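DNA-binding protein Sso10a-2 (Sulfolobus solfataricus, PDB 4HW0) binds DNA, probably through its winged-helix domain, and probably helps compact and organise the chromatin of this archaeon. Local coordinates at residues A[12-17]-A[45-50]; A[52-57]-A[65-70]. All coordinates share one frame; numbering follows the deposited sequence.

Interaction 1 (A[12-17]-A[45-50]); sequences EIMFDI and LDQLVK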
# COMPACT_ATOMS: atom_id res chain seq x y z
N GLU A 12 -9.86 8.04 4.30
CA GLU A 12 -10.12 8.94 3.24
C GLU A 12 -11.35 9.81 3.41
O GLU A 12 -11.37 10.95 2.98
CB GLU A 12 -10.16 8.18 1.96
CG GLU A 12 -10.27 9.08 0.77
CD GLU A 12 -9.98 8.31 -0.52
OE1 GLU A 12 -9.73 7.05 -0.48
OE2 GLU A 12 -10.02 9.02 -1.52
N ILE A 13 -12.41 9.27 3.98
CA ILE A 13 -13.56 10.12 4.26
C ILE A 13 -13.16 11.19 5.23
O ILE A 13 -13.54 12.31 5.13
CB ILE A 13 -14.76 9.25 4.77
CG1 ILE A 13 -15.33 8.47 3.60
CG2 ILE A 13 -15.89 10.11 5.31
CD1 ILE A 13 -16.22 7.31 4.01
N MSE A 14 -12.43 10.79 6.28
CA MSE A 14 -11.99 11.77 7.25
C MSE A 14 -11.19 12.87 6.61
O MSE A 14 -11.32 14.04 6.95
CB MSE A 14 -11.17 11.07 8.35
CG MSE A 14 -11.98 10.19 9.22
SE MSE A 14 -10.85 9.47 10.70
CE MSE A 14 -12.21 9.31 12.04
N PHE A 15 -10.29 12.52 5.71
CA PHE A 15 -9.51 13.50 4.98
C PHE A 15 -10.42 14.44 4.23
O PHE A 15 -10.22 15.66 4.26
CB PHE A 15 -8.51 12.84 4.02
CG PHE A 15 -7.81 13.80 3.09
CD1 PHE A 15 -6.85 14.64 3.56
CD2 PHE A 15 -8.11 13.85 1.76
CE1 PHE A 15 -6.19 15.56 2.73
CE2 PHE A 15 -7.41 14.68 0.90
CZ PHE A 15 -6.46 15.58 1.40
N ASP A 16 -11.40 13.87 3.54
CA ASP A 16 -12.34 14.70 2.77
C ASP A 16 -13.20 15.63 3.63
O ASP A 16 -13.47 16.73 3.27
CB ASP A 16 -13.20 13.82 1.87
CG ASP A 16 -12.41 13.28 0.65
OD1 ASP A 16 -11.51 14.00 0.18
OD2 ASP A 16 -12.68 12.15 0.21
N ILE A 17 -13.52 15.20 4.84
CA ILE A 17 -14.10 16.14 5.79
C ILE A 17 -13.14 17.25 6.24
O ILE A 17 -13.46 18.45 6.23
CB ILE A 17 -14.64 15.40 7.02
CG1 ILE A 17 -15.77 14.49 6.59
CG2 ILE A 17 -15.12 16.35 8.09
CD1 ILE A 17 -16.23 13.46 7.58
N LEU A 45 -18.19 12.95 11.85
CA LEU A 45 -17.98 14.16 12.62
C LEU A 45 -17.82 13.82 14.09
O LEU A 45 -17.00 14.41 14.75
CB LEU A 45 -19.09 15.13 12.43
CG LEU A 45 -19.10 15.79 11.04
CD1 LEU A 45 -20.43 16.46 10.80
CD2 LEU A 45 -17.97 16.77 10.90
N ASP A 46 -18.68 12.95 14.58
CA ASP A 46 -18.62 12.59 15.98
C ASP A 46 -17.30 11.91 16.38
O ASP A 46 -16.69 12.26 17.39
CB ASP A 46 -19.77 11.73 16.41
CG ASP A 46 -19.73 11.54 17.97
OD1 ASP A 46 -19.79 12.57 18.73
OD2 ASP A 46 -19.51 10.41 18.40
N GLN A 47 -16.84 11.02 15.53
CA GLN A 47 -15.54 10.42 15.65
C GLN A 47 -14.39 11.43 15.66
O GLN A 47 -13.50 11.36 16.52
CB GLN A 47 -15.32 9.36 14.62
CG GLN A 47 -16.24 8.14 14.81
CD GLN A 47 -15.79 7.00 13.96
OE1 GLN A 47 -15.12 7.22 12.92
NE2 GLN A 47 -16.25 5.79 14.28
N LEU A 48 -14.43 12.39 14.76
CA LEU A 48 -13.39 13.42 14.68
C LEU A 48 -13.38 14.32 15.88
O LEU A 48 -12.31 14.75 16.35
CB LEU A 48 -13.61 14.25 13.38
CG LEU A 48 -13.23 13.47 12.14
CD1 LEU A 48 -13.63 14.15 10.84
CD2 LEU A 48 -11.72 13.17 12.08
N VAL A 49 -14.55 14.64 16.42
CA VAL A 49 -14.62 15.38 17.73
C VAL A 49 -14.04 14.53 18.83
O VAL A 49 -13.18 15.01 19.63
CB VAL A 49 -16.06 15.83 18.06
CG1 VAL A 49 -16.14 16.42 19.45
CG2 VAL A 49 -16.61 16.81 16.99
N LYS A 50 -14.39 13.26 18.84
CA LYS A 50 -13.89 12.36 19.89
C LYS A 50 -12.41 12.23 19.88
O LYS A 50 -11.79 12.18 20.97
CB LYS A 50 -14.46 10.98 19.74
CG LYS A 50 -15.94 10.83 20.03
CD LYS A 50 -16.26 11.19 21.44
CE LYS A 50 -17.59 10.52 21.81
NZ LYS A 50 -18.76 11.36 21.44
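In the three-helix core of the winged helix-turn-helix domain, Met14 and Ile17 of helix 10-18 pack against Leu45, Gln47 and Leu48 near the C-terminal end of helix 38-50. The two helical segments run almost perpendicular, at 83°, with axes 11.0 Å apart, so side chains rather than backbones fill the space between them. Leu48 is the hub: its two methyls fork toward different partners. Leu48 CD1 rests 3.8 Å from Ile17 CG2, while Leu48 CD2 lies 3.9 Å from Met14 CE and packs along the selenium as well, the two chains sliding past each other in opposite directions. The fork stands where it does because Leu48 CG lies anti to the carbonyl carbon (chi1 -74°). Ile17 offers its CG2 branch, which also reaches Leu45 CD2 at 4.0 Å. With only an alanine here in place of Leu48, Met14 CE and Ile17 CG2 would probably face a gap, and most of the apolar bridge between the helices would be lost. Behind the contact, Leu48 also touches Leu74 of the long helix 69-98, and Ile17 and Leu45 both meet helix 27-34, so all these helices close on one hydrophobic centre. Met14, a selenomethionine in this crystal, packs in addition on Leu99 of the second subunit, which places this edge of the domain at the dimer contact. The chain of Met14 bends at its last torsion (chi3 149°) and crosses that of Gln47 at about a right angle, bringing Met14 CE 3.7 Å from the amide oxygen Gln47 OE1.

Interaction 2 (A[52-57]-A[65-70]); sequences GALNIK and YEITEK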
# COMPACT_ATOMS: atom_id res chain seq x y z
N GLY A 52 -10.32 14.44 18.87
CA GLY A 52 -9.70 15.75 19.06
C GLY A 52 -9.26 16.44 17.76
O GLY A 52 -8.48 17.39 17.81
N ALA A 53 -9.79 16.00 16.65
CA ALA A 53 -9.46 16.60 15.32
C ALA A 53 -10.33 17.80 14.99
O ALA A 53 -9.91 18.70 14.28
CB ALA A 53 -9.57 15.55 14.24
N LEU A 54 -11.52 17.82 15.56
CA LEU A 54 -12.47 18.93 15.45
C LEU A 54 -13.01 19.31 16.84
O LEU A 54 -13.22 18.46 17.65
CB LEU A 54 -13.68 18.51 14.57
CG LEU A 54 -13.45 18.16 13.13
CD1 LEU A 54 -14.74 17.70 12.48
CD2 LEU A 54 -12.83 19.37 12.40
N ASN A 55 -13.21 20.60 17.07
CA ASN A 55 -14.06 21.12 18.15
C ASN A 55 -15.45 21.45 17.62
O ASN A 55 -15.60 21.80 16.45
CB ASN A 55 -13.50 22.39 18.75
CG ASN A 55 -12.19 22.16 19.48
OD1 ASN A 55 -11.97 21.10 20.07
ND2 ASN A 55 -11.28 23.11 19.36
N ILE A 56 -16.46 21.28 18.46
CA ILE A 56 -17.82 21.54 18.05
C ILE A 56 -18.41 22.67 18.89
O ILE A 56 -18.20 22.74 20.09
CB ILE A 56 -18.66 20.25 18.14
CG1 ILE A 56 -20.04 20.48 17.53
CG2 ILE A 56 -18.70 19.71 19.55
CD1 ILE A 56 -20.90 19.23 17.56
N LYS A 57 -19.12 23.55 18.21
CA LYS A 57 -19.84 24.66 18.82
C LYS A 57 -21.24 24.67 18.21
O LYS A 57 -21.42 24.16 17.13
CB LYS A 57 -19.21 25.99 18.40
CG LYS A 57 -17.94 26.27 19.15
CD LYS A 57 -17.39 27.66 18.86
CE LYS A 57 -16.09 27.79 19.68
NZ LYS A 57 -15.15 28.82 19.15
N TYR A 65 -18.10 23.18 13.25
CA TYR A 65 -16.92 22.42 13.63
C TYR A 65 -15.67 23.18 13.25
O TYR A 65 -15.63 23.94 12.24
CB TYR A 65 -16.95 21.06 12.96
CG TYR A 65 -18.12 20.21 13.31
CD1 TYR A 65 -19.32 20.33 12.61
CD2 TYR A 65 -18.03 19.24 14.29
CE1 TYR A 65 -20.40 19.54 12.92
CE2 TYR A 65 -19.12 18.43 14.60
CZ TYR A 65 -20.29 18.61 13.94
OH TYR A 65 -21.38 17.80 14.27
N GLU A 66 -14.68 23.11 14.10
CA GLU A 66 -13.44 23.81 13.83
C GLU A 66 -12.30 22.87 13.92
O GLU A 66 -12.19 22.17 14.91
CB GLU A 66 -13.12 24.86 14.87
CG GLU A 66 -14.06 25.99 14.85
CD GLU A 66 -13.74 26.96 16.02
OE1 GLU A 66 -12.57 26.91 16.56
OE2 GLU A 66 -14.67 27.76 16.35
N ILE A 67 -11.42 22.92 12.95
CA ILE A 67 -10.30 21.98 12.94
C ILE A 67 -9.33 22.45 14.00
O ILE A 67 -9.15 23.66 14.18
CB ILE A 67 -9.62 21.87 11.58
CG1 ILE A 67 -8.72 20.61 11.49
CG2 ILE A 67 -8.89 23.15 11.18
CD1 ILE A 67 -8.30 20.29 10.04
N THR A 68 -8.74 21.48 14.67
CA THR A 68 -7.75 21.75 15.70
C THR A 68 -6.36 21.53 15.13
O THR A 68 -6.17 21.01 14.02
CB THR A 68 -7.92 20.81 16.86
OG1 THR A 68 -7.62 19.48 16.46
CG2 THR A 68 -9.37 20.84 17.39
N GLU A 69 -5.36 21.91 15.91
CA GLU A 69 -3.99 21.64 15.51
C GLU A 69 -3.79 20.15 15.28
O GLU A 69 -3.18 19.72 14.29
CB GLU A 69 -3.08 22.22 16.59
CG GLU A 69 -1.66 21.73 16.57
CD GLU A 69 -0.78 22.55 15.66
OE1 GLU A 69 -1.28 23.04 14.62
OE2 GLU A 69 0.42 22.71 16.01
N LYS A 70 -4.33 19.32 16.17
CA LYS A 70 -4.22 17.86 16.00
C LYS A 70 -4.91 17.39 14.71
O LYS A 70 -4.43 16.55 13.99
CB LYS A 70 -4.81 17.17 17.22
CG LYS A 70 -4.66 15.67 17.19
CD LYS A 70 -5.21 14.99 18.47
CE LYS A 70 -5.03 13.52 18.29
NZ LYS A 70 -5.83 12.78 19.30
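Strands 54-57 and 65-67 pair antiparallel as the wing hairpin of the winged-helix domain, with Asn55 and Glu66 as a hydrogen-bonded pair flanked by the non-hydrogen-bonded pairs Leu54-Ile67 and Ile56-Tyr65. Asn55 N gives to Glu66 O at 2.9 Å and Glu66 N to Asn55 O at 2.8 Å. Where the strands run out, Thr68 takes over: its OG1 donates to Gly52 O at 2.6 Å, on a lone pair of that carbonyl, while its N reaches Ala53 O at 3.0 Å from 42° above the carbonyl plane. With OG1 held between the backbone N and carbonyl carbon (chi1 66°), the same hydroxyl N-caps helix 69-98 through Gly71 N. Thr68 CG2 lies 3.6 Å from Asn55 ND2, the two side chains crossing at about a right angle.

Leu54, Ile56, Tyr65 and Ile67 share one face of the sheet. Ile56 runs alongside Tyr65, pointing the same way; its CG1 makes an off-centre CH-pi contact with the ring, 4.2 Å from the centroid, and Ile56 CD1 reaches Tyr65 CE2 at 3.5 Å. Leu54 sends CD1 to Tyr65 CB and CD2 to Ile67, and Leu54 and Tyr65 both pack on helix 38-50. Extended Lys57 crosses obliquely to Glu66 on the other face, where Lys57 NZ meets Glu66 OE2 from its syn side at 3.0 Å, 26° out of the carboxylate plane. The chemistry is thus two-sided: through Leu54, Tyr65 and Ile67 the apolar face joins the wing to the helices, while the opposite face carries a salt bridge, and the Thr68 hydroxyl ties the hairpin's base to the start of the long helix.

In the fold
Interaction 1 belongs to the buried core and is held mainly by apolar side chains, with Gln47 at its edge and helix against helix; interaction 2 is only partly buried and adds strand pairing, a threonine cap and an ion pair near the surface. They share helix 38-50, which ends where strand 54-59 is about to begin. A Schellman motif at Gly52 closes that helix: Leu48 O, on the residue central to interaction 1, receives Ala53 N of interaction 2. Leucine methyls then carry the core across into the wing, since Leu45 CD2 packs on Leu54 CD1 and Leu45 CD1 on Tyr65 CE1. Residues 65-70 lead on into helix 69-98, the long helix that also touches Leu48.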